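PDB 4HYN: CheC, inhibitor of MCP methylation / FliN fusion protein from Thermotoga maritima, which is a flagellar rotor protein of the CheC phosphatase family, probably dephosphorylating the chemotaxis response regulator CheY. Local coordinates for residues Tyr65-Glu70 against Thr131-Pro136; Ala83-Leu88 against Ser107-Ala112; Val162-Phe167 against Lys178-Ile183. All blocks are in the same frame, centred on the assembly; numbering follows the deposited sequence.

Overall arrangement
Contacts 1 and 3 lie in one six-stranded antiparallel sheet, their centres about 19 Å apart, whereas contact 2 joins two helices, its centre about 24 Å from that of contact 1. Contact 3 is the innermost, its centre about 6 Å from the centre of the chain, and pairs 162-167 with 178-183 through a full ladder of backbone hydrogen bonds. Contact 1 is a shorter, partly buried pairing at the sheet margin, with apolar side chains on one face and polar ones on the other. Contact 2 is buried and carried by aliphatic side chains, I85 and V109 among alanines. Helix 103-128 provides half of contact 2 and, through L124 and A121 near its C-terminal end, also packs on contact 1.

Contact 1: Tyr65-Glu70 against Thr131-Pro136; sequences YTEGLE and TINISP
A short antiparallel strand pairing at the margin of the sheet joins 65-70, where strand 57-66 ends, to 131-136, which opens the edge strand 133-143, at one end of the sheet. T66 and N133 form the hydrogen-bonded pair: T66 N donates to N133 O at 2.9 Å, and N133 N returns a straighter bond to T66 O, 167° at the hydrogen. Y65 faces I134 in the adjoining non-hydrogen-bonded pair. With CG anti to its carbonyl carbon (chi1 -81°), the Y65 ring runs alongside I134, whose CG2 meets the ring edge at CE2, 3.3 Å away. I132 reaches the same ring obliquely, CG2 lying 3.6 Å from Y65 CD2, while its other branch ends with CD1 3.5 Å from L69 CD1. On the opposite face, T66 CG2 packs against N133 CB at 3.4 Å, and T66 OG1 donates to the anti lone pair of E67 OE1. Past this pair the chain turns at G68, whose backbone angles would press a side chain against the preceding carbonyl. L124 of helix 103-128 packs on both L69 and I132, while helix 185-200 brings L187 to Y65 and M191 to L69; S135 OG is hydrogen-bonded to E64 N, on strand 57-66.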
loop_
_atom_site.group_PDB
_atom_site.type_symbol
_atom_site.label_atom_id
_atom_site.label_comp_id
_atom_site.label_asym_id
_atom_site.label_seq_id
_atom_site.Cartn_x
_atom_site.Cartn_y
_atom_site.Cartn_z
ATOM N N TYR A 65 -3.905 8.023 -8.705
ATOM C CA TYR A 65 -2.952 7.984 -9.812
ATOM C C TYR A 65 -3.418 8.818 -10.998
ATOM O O TYR A 65 -4.578 8.748 -11.400
ATOM C CB TYR A 65 -2.715 6.546 -10.273
ATOM C CG TYR A 65 -1.739 5.763 -9.427
ATOM C CD1 TYR A 65 -1.932 4.404 -9.197
ATOM C CD2 TYR A 65 -0.607 6.365 -8.889
ATOM C CE1 TYR A 65 -1.025 3.661 -8.457
ATOM C CE2 TYR A 65 0.310 5.629 -8.145
ATOM C CZ TYR A 65 0.092 4.276 -7.934
ATOM O OH TYR A 65 0.981 3.535 -7.188
ATOM N N THR A 66 -2.496 9.583 -11.573
ATOM C CA THR A 66 -2.800 10.432 -12.719
ATOM C C THR A 66 -1.737 10.316 -13.822
ATOM O O THR A 66 -0.562 10.089 -13.534
ATOM C CB THR A 66 -3.015 11.920 -12.278
ATOM O OG1 THR A 66 -2.818 12.798 -13.393
ATOM C CG2 THR A 66 -2.080 12.308 -11.141
ATOM N N GLU A 67 -2.181 10.456 -15.076
ATOM C CA GLU A 67 -1.343 10.370 -16.284
ATOM C C GLU A 67 -0.327 9.234 -16.278
ATOM O O GLU A 67 0.711 9.311 -15.626
ATOM C CB GLU A 67 -0.662 11.709 -16.593
ATOM C CG GLU A 67 0.249 12.246 -15.512
ATOM C CD GLU A 67 0.174 13.754 -15.406
ATOM O OE1 GLU A 67 -0.630 14.257 -14.586
ATOM O OE2 GLU A 67 0.915 14.439 -16.145
ATOM N N GLY A 68 -0.612 8.197 -17.051
ATOM C CA GLY A 68 0.268 7.041 -17.083
ATOM C C GLY A 68 -0.570 5.925 -16.507
ATOM O O GLY A 68 -0.747 4.877 -17.126
ATOM N N LEU A 69 -1.089 6.172 -15.308
ATOM C CA LEU A 69 -1.977 5.246 -14.616
ATOM C C LEU A 69 -3.099 6.083 -14.020
ATOM O O LEU A 69 -2.887 7.238 -13.645
ATOM C CB LEU A 69 -1.255 4.485 -13.502
ATOM C CG LEU A 69 -0.257 3.408 -13.924
ATOM C CD1 LEU A 69 0.285 2.707 -12.686
ATOM C CD2 LEU A 69 -0.930 2.400 -14.859
ATOM N N GLU A 70 -4.300 5.519 -13.988
ATOM C CA GLU A 70 -5.457 6.208 -13.425
ATOM C C GLU A 70 -6.199 5.266 -12.506
ATOM O O GLU A 70 -6.614 4.186 -12.908
ATOM C CB GLU A 70 -6.398 6.700 -14.529
ATOM C CG GLU A 70 -5.859 7.882 -15.327
ATOM C CD GLU A 70 -6.705 8.221 -16.547
ATOM O OE1 GLU A 70 -7.840 7.697 -16.659
ATOM O OE2 GLU A 70 -6.229 9.013 -17.399
ATOM N N THR A 131 5.712 8.205 -16.843
ATOM C CA THR A 131 5.559 9.116 -15.714
ATOM C C THR A 131 4.200 8.944 -15.043
ATOM O O THR A 131 3.153 9.045 -15.677
ATOM C CB THR A 131 5.765 10.592 -16.149
ATOM O OG1 THR A 131 7.165 10.834 -16.334
ATOM C CG2 THR A 131 5.232 11.565 -15.101
ATOM N N ILE A 132 4.236 8.645 -13.753
ATOM C CA ILE A 132 3.020 8.463 -12.979
ATOM C C ILE A 132 2.991 9.497 -11.857
ATOM O O ILE A 132 3.952 9.635 -11.102
ATOM C CB ILE A 132 2.947 7.045 -12.385
ATOM C CG1 ILE A 132 3.036 6.008 -13.504
ATOM C CG2 ILE A 132 1.647 6.861 -11.627
ATOM C CD1 ILE A 132 3.262 4.585 -13.015
ATOM N N ASN A 133 1.910 10.261 -11.792
ATOM C CA ASN A 133 1.764 11.268 -10.751
ATOM C C ASN A 133 0.780 10.825 -9.664
ATOM O O ASN A 133 -0.161 10.075 -9.927
ATOM C CB ASN A 133 1.325 12.601 -11.361
ATOM C CG ASN A 133 2.404 13.227 -12.234
ATOM O OD1 ASN A 133 2.129 13.697 -13.338
ATOM N ND2 ASN A 133 3.645 13.227 -11.740
ATOM N N ILE A 134 1.018 11.269 -8.437
ATOM C CA ILE A 134 0.137 10.927 -7.327
ATOM C C ILE A 134 -0.333 12.154 -6.558
ATOM O O ILE A 134 0.393 13.138 -6.420
ATOM C CB ILE A 134 0.798 9.951 -6.313
ATOM C CG1 ILE A 134 2.049 10.572 -5.693
ATOM C CG2 ILE A 134 1.151 8.642 -6.982
ATOM C CD1 ILE A 134 2.605 9.770 -4.518
ATOM N N SER A 135 -1.580 12.097 -6.103
ATOM C CA SER A 135 -2.158 13.164 -5.302
ATOM C C SER A 135 -1.585 13.001 -3.890
ATOM O O SER A 135 -1.010 11.955 -3.569
ATOM C CB SER A 135 -3.686 13.028 -5.273
ATOM O OG SER A 135 -4.099 11.754 -4.801
ATOM N N PRO A 136 -1.626 14.065 -3.066
ATOM C CA PRO A 136 -1.081 13.888 -1.714
ATOM C C PRO A 136 -1.907 12.829 -0.969
ATOM O O PRO A 136 -3.136 12.822 -1.049
ATOM C CB PRO A 136 -1.210 15.288 -1.099
ATOM C CG PRO A 136 -2.321 15.945 -1.907
ATOM C CD PRO A 136 -2.027 15.464 -3.303
#

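Contact 2: Ala83-Leu88 against Ser107-Ala112; sequences AVIADL and SAVGEA
V109 sets one methyl, CG2, against the side of helix 79-89, where it lies 3.8 Å from A86 CB and 3.9 Å from A86 N. The valine's CG1 is anti to its backbone N (chi1 178°), which leaves CG2 as the branch directed at the other helix. I85 meets the same methyl from one residue back: its side chain crosses that of V109 at about a right angle, and I85 CG2 stands 4.2 Å from V109 CG2. The same I85 methyl also touches A112 CB, one helical turn beyond V109, and so spans two positions a turn apart on the partner helix. On the other flank A108 CB approaches the backbone oxygen A86 O at 4.3 Å, a looser van der Waals contact. Small residues at A86, A108 and A112 let the helices come close: the two short axes pass 8.4 Å apart, and their directions differ by 87°, so the crossing is almost perpendicular. Overlap is therefore confined to a small patch burying 180 Å², with methyl groups making its side-chain contacts. Here helix 79-89 lies across the N-terminal part of the long helix 103-128. Helix 79-89 extends the contact at both ends, V82 packing on V109 and M89 on A108 and A112. On its outer side D87 OD1 accepts a hydrogen bond from G94 N in the loop that leads toward helix 103-128.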
loop_
_atom_site.group_PDB
_atom_site.type_symbol
_atom_site.label_atom_id
_atom_site.label_comp_id
_atom_site.label_asym_id
_atom_site.label_seq_id
_atom_site.Cartn_x
_atom_site.Cartn_y
_atom_site.Cartn_z
ATOM N N ALA A 83 0.712 3.203 15.224
ATOM C CA ALA A 83 1.277 3.722 16.470
ATOM C C ALA A 83 2.794 3.517 16.545
ATOM O O ALA A 83 3.516 4.365 17.074
ATOM C CB ALA A 83 0.577 3.079 17.676
ATOM N N VAL A 84 3.267 2.388 16.021
ATOM C CA VAL A 84 4.692 2.078 16.004
ATOM C C VAL A 84 5.426 3.048 15.089
ATOM O O VAL A 84 6.482 3.567 15.447
ATOM C CB VAL A 84 4.952 0.638 15.501
ATOM C CG1 VAL A 84 6.424 0.450 15.141
ATOM C CG2 VAL A 84 4.532 -0.362 16.558
ATOM N N ILE A 85 4.850 3.306 13.920
ATOM C CA ILE A 85 5.457 4.213 12.957
ATOM C C ILE A 85 5.434 5.661 13.444
ATOM O O ILE A 85 6.427 6.375 13.314
ATOM C CB ILE A 85 4.795 4.064 11.566
ATOM C CG1 ILE A 85 5.259 2.747 10.926
ATOM C CG2 ILE A 85 5.127 5.254 10.669
ATOM C CD1 ILE A 85 4.506 2.362 9.682
ATOM N N ALA A 86 4.321 6.072 14.045
ATOM C CA ALA A 86 4.189 7.429 14.557
ATOM C C ALA A 86 5.256 7.686 15.621
ATOM O O ALA A 86 5.985 8.678 15.553
ATOM C CB ALA A 86 2.794 7.644 15.136
ATOM N N ASP A 87 5.360 6.762 16.576
ATOM C CA ASP A 87 6.334 6.859 17.656
ATOM C C ASP A 87 7.749 6.969 17.089
ATOM O O ASP A 87 8.566 7.746 17.588
ATOM C CB ASP A 87 6.217 5.643 18.586
ATOM C CG ASP A 87 7.026 5.800 19.872
ATOM O OD1 ASP A 87 7.846 4.907 20.168
ATOM O OD2 ASP A 87 6.834 6.807 20.594
ATOM N N LEU A 88 8.024 6.195 16.039
ATOM C CA LEU A 88 9.327 6.208 15.377
ATOM C C LEU A 88 9.600 7.580 14.749
ATOM O O LEU A 88 10.672 8.153 14.944
ATOM C CB LEU A 88 9.380 5.123 14.301
ATOM C CG LEU A 88 10.224 3.865 14.522
ATOM C CD1 LEU A 88 10.826 3.862 15.895
ATOM C CD2 LEU A 88 9.388 2.622 14.284
ATOM N N SER A 107 -0.589 12.793 11.900
ATOM C CA SER A 107 0.140 13.771 11.113
ATOM C C SER A 107 1.549 13.250 10.812
ATOM O O SER A 107 2.093 13.501 9.732
ATOM C CB SER A 107 0.215 15.104 11.856
ATOM O OG SER A 107 0.844 16.094 11.059
ATOM N N ALA A 108 2.122 12.509 11.759
ATOM C CA ALA A 108 3.461 11.950 11.596
ATOM C C ALA A 108 3.469 10.750 10.650
ATOM O O ALA A 108 4.452 10.522 9.949
ATOM C CB ALA A 108 4.042 11.560 12.940
ATOM N N VAL A 109 2.395 9.968 10.654
ATOM C CA VAL A 109 2.314 8.816 9.766
ATOM C C VAL A 109 2.027 9.306 8.349
ATOM O O VAL A 109 2.469 8.704 7.375
ATOM C CB VAL A 109 1.235 7.808 10.218
ATOM C CG1 VAL A 109 1.152 6.635 9.245
ATOM C CG2 VAL A 109 1.571 7.288 11.593
ATOM N N GLY A 110 1.324 10.432 8.250
ATOM C CA GLY A 110 1.010 11.006 6.953
ATOM C C GLY A 110 2.266 11.489 6.247
ATOM O O GLY A 110 2.350 11.440 5.022
ATOM N N GLU A 111 3.233 11.977 7.020
ATOM C CA GLU A 111 4.496 12.443 6.462
ATOM C C GLU A 111 5.294 11.230 6.000
ATOM O O GLU A 111 5.888 11.242 4.928
ATOM C CB GLU A 111 5.296 13.243 7.501
ATOM C CG GLU A 111 6.765 13.530 7.130
ATOM C CD GLU A 111 6.956 14.529 5.979
ATOM O OE1 GLU A 111 7.888 15.361 6.074
ATOM O OE2 GLU A 111 6.208 14.477 4.975
ATOM N N ALA A 112 5.300 10.183 6.815
ATOM C CA ALA A 112 6.012 8.964 6.458
ATOM C C ALA A 112 5.386 8.384 5.185
ATOM O O ALA A 112 6.101 7.986 4.268
ATOM C CB ALA A 112 5.950 7.964 7.598
#

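Contact 3: Val162-Phe167 against Lys178-Ile183; sequences VAVVEF and KFYQVI
F167 and F179 face each other in a hydrogen-bonded pair of this antiparallel hairpin, and F167 CB sits over one face of the F179 ring, 3.9 Å from its centroid, as a CH-pi contact. The rings themselves are nearly parallel but slid apart, with planes at 28°. At the other end of F167, the ring edge at CE2 meets Q181 CB at 3.9 Å. On the opposite sheet face Y180 and E166 lie side by side; E166 CG comes obliquely to Y180 CE1 at 3.5 Å, its chain extended with CG anti to the backbone N (chi1 180°). Y180 OH accepts a hydrogen bond from K178 NZ, 3.1 Å away. Replacing the tyrosine by an alanine is likely to leave the aliphatic part of E166 without its aromatic neighbour and K178 NZ without this acceptor. Six backbone hydrogen bonds set the register, among them V165 N to Q181 O at 2.7 Å. Further out, Q181 OE1 accepts a hydrogen bond from N73 ND2. Strands 35-46 and 71-78 flank the hairpin, and helix 6-30 packs on the phenylalanine face, M20 on both rings and I12 on V165 and I183.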
loop_
_atom_site.group_PDB
_atom_site.type_symbol
_atom_site.label_atom_id
_atom_site.label_comp_id
_atom_site.label_asym_id
_atom_site.label_seq_id
_atom_site.Cartn_x
_atom_site.Cartn_y
_atom_site.Cartn_z
ATOM N N VAL A 162 -10.426 -6.822 -7.809
ATOM C CA VAL A 162 -9.384 -6.053 -7.191
ATOM C C VAL A 162 -8.260 -7.001 -6.769
ATOM O O VAL A 162 -8.439 -8.228 -6.738
ATOM C CB VAL A 162 -9.987 -5.351 -5.953
ATOM C CG1 VAL A 162 -9.691 -6.126 -4.682
ATOM C CG2 VAL A 162 -9.550 -3.917 -5.870
ATOM N N ALA A 163 -7.089 -6.436 -6.491
ATOM C CA ALA A 163 -5.954 -7.219 -6.026
ATOM C C ALA A 163 -5.590 -6.727 -4.633
ATOM O O ALA A 163 -5.441 -5.516 -4.405
ATOM C CB ALA A 163 -4.772 -7.067 -6.956
ATOM N N VAL A 164 -5.523 -7.664 -3.691
ATOM C CA VAL A 164 -5.161 -7.347 -2.320
ATOM C C VAL A 164 -3.749 -7.876 -2.137
ATOM O O VAL A 164 -3.507 -9.082 -2.185
ATOM C CB VAL A 164 -6.147 -7.970 -1.297
ATOM C CG1 VAL A 164 -5.688 -7.690 0.128
ATOM C CG2 VAL A 164 -7.555 -7.396 -1.502
ATOM N N VAL A 165 -2.807 -6.951 -2.004
ATOM C CA VAL A 165 -1.401 -7.292 -1.842
ATOM C C VAL A 165 -0.927 -7.190 -0.396
ATOM O O VAL A 165 -1.137 -6.170 0.270
ATOM C CB VAL A 165 -0.520 -6.377 -2.716
ATOM C CG1 VAL A 165 0.906 -6.903 -2.754
ATOM C CG2 VAL A 165 -1.116 -6.251 -4.134
ATOM N N GLU A 166 -0.279 -8.251 0.082
ATOM C CA GLU A 166 0.243 -8.282 1.441
ATOM C C GLU A 166 1.732 -7.948 1.491
ATOM O O GLU A 166 2.533 -8.519 0.748
ATOM C CB GLU A 166 0.018 -9.650 2.076
ATOM C CG GLU A 166 0.550 -9.751 3.509
ATOM C CD GLU A 166 0.532 -11.166 4.073
ATOM O OE1 GLU A 166 1.338 -11.431 4.988
ATOM O OE2 GLU A 166 -0.278 -12.009 3.620
ATOM N N PHE A 167 2.095 -7.016 2.368
ATOM C CA PHE A 167 3.488 -6.629 2.543
ATOM C C PHE A 167 3.958 -6.978 3.942
ATOM O O PHE A 167 3.278 -6.680 4.920
ATOM C CB PHE A 167 3.667 -5.125 2.331
ATOM C CG PHE A 167 3.574 -4.701 0.905
ATOM C CD1 PHE A 167 4.610 -4.973 0.019
ATOM C CD2 PHE A 167 2.443 -4.032 0.436
ATOM C CE1 PHE A 167 4.521 -4.582 -1.316
ATOM C CE2 PHE A 167 2.345 -3.638 -0.893
ATOM C CZ PHE A 167 3.383 -3.911 -1.773
ATOM N N LYS A 178 2.767 -6.222 9.304
ATOM C CA LYS A 178 2.269 -6.292 7.941
ATOM C C LYS A 178 1.149 -5.309 7.672
ATOM O O LYS A 178 0.509 -4.812 8.594
ATOM C CB LYS A 178 1.812 -7.713 7.593
ATOM C CG LYS A 178 0.713 -8.268 8.463
ATOM C CD LYS A 178 0.266 -9.643 7.958
ATOM C CE LYS A 178 -0.779 -10.269 8.879
ATOM N NZ LYS A 178 -1.943 -9.365 9.110
ATOM N N PHE A 179 0.994 -4.967 6.400
ATOM C CA PHE A 179 -0.059 -4.073 5.947
ATOM C C PHE A 179 -0.508 -4.521 4.564
ATOM O O PHE A 179 0.132 -5.364 3.942
ATOM C CB PHE A 179 0.376 -2.600 5.951
ATOM C CG PHE A 179 1.589 -2.308 5.119
ATOM C CD1 PHE A 179 1.459 -1.805 3.825
ATOM C CD2 PHE A 179 2.870 -2.479 5.650
ATOM C CE1 PHE A 179 2.585 -1.474 3.071
ATOM C CE2 PHE A 179 4.001 -2.151 4.901
ATOM C CZ PHE A 179 3.859 -1.644 3.606
ATOM N N TYR A 180 -1.603 -3.949 4.083
ATOM C CA TYR A 180 -2.147 -4.335 2.796
ATOM C C TYR A 180 -2.399 -3.193 1.836
ATOM O O TYR A 180 -2.646 -2.049 2.227
ATOM C CB TYR A 180 -3.452 -5.132 2.986
ATOM C CG TYR A 180 -3.288 -6.382 3.822
ATOM C CD1 TYR A 180 -2.981 -7.606 3.228
ATOM C CD2 TYR A 180 -3.385 -6.330 5.213
ATOM C CE1 TYR A 180 -2.767 -8.747 4.000
ATOM C CE2 TYR A 180 -3.172 -7.459 5.994
ATOM C CZ TYR A 180 -2.861 -8.668 5.382
ATOM O OH TYR A 180 -2.638 -9.790 6.155
ATOM N N GLN A 181 -2.328 -3.541 0.562
ATOM C CA GLN A 181 -2.564 -2.616 -0.517
ATOM C C GLN A 181 -3.649 -3.235 -1.388
ATOM O O GLN A 181 -3.698 -4.454 -1.555
ATOM C CB GLN A 181 -1.288 -2.417 -1.347
ATOM C CG GLN A 181 -1.548 -1.865 -2.744
ATOM C CD GLN A 181 -0.278 -1.596 -3.522
ATOM O OE1 GLN A 181 0.174 -0.457 -3.611
ATOM N NE2 GLN A 181 0.292 -2.640 -4.112
ATOM N N VAL A 182 -4.571 -2.402 -1.856
ATOM C CA VAL A 182 -5.615 -2.879 -2.734
ATOM C C VAL A 182 -5.763 -1.930 -3.925
ATOM O O VAL A 182 -5.854 -0.709 -3.771
ATOM C CB VAL A 182 -6.950 -3.226 -1.976
ATOM C CG1 VAL A 182 -6.882 -2.807 -0.530
ATOM C CG2 VAL A 182 -8.177 -2.660 -2.685
ATOM N N ILE A 183 -5.556 -2.499 -5.110
ATOM C CA ILE A 183 -5.655 -1.772 -6.375
ATOM C C ILE A 183 -6.606 -2.538 -7.271
ATOM O O ILE A 183 -6.768 -3.753 -7.106
ATOM C CB ILE A 183 -4.293 -1.649 -7.098
ATOM C CG1 ILE A 183 -3.460 -2.923 -6.904
ATOM C CG2 ILE A 183 -3.566 -0.398 -6.636
ATOM C CD1 ILE A 183 -2.143 -2.948 -7.693
#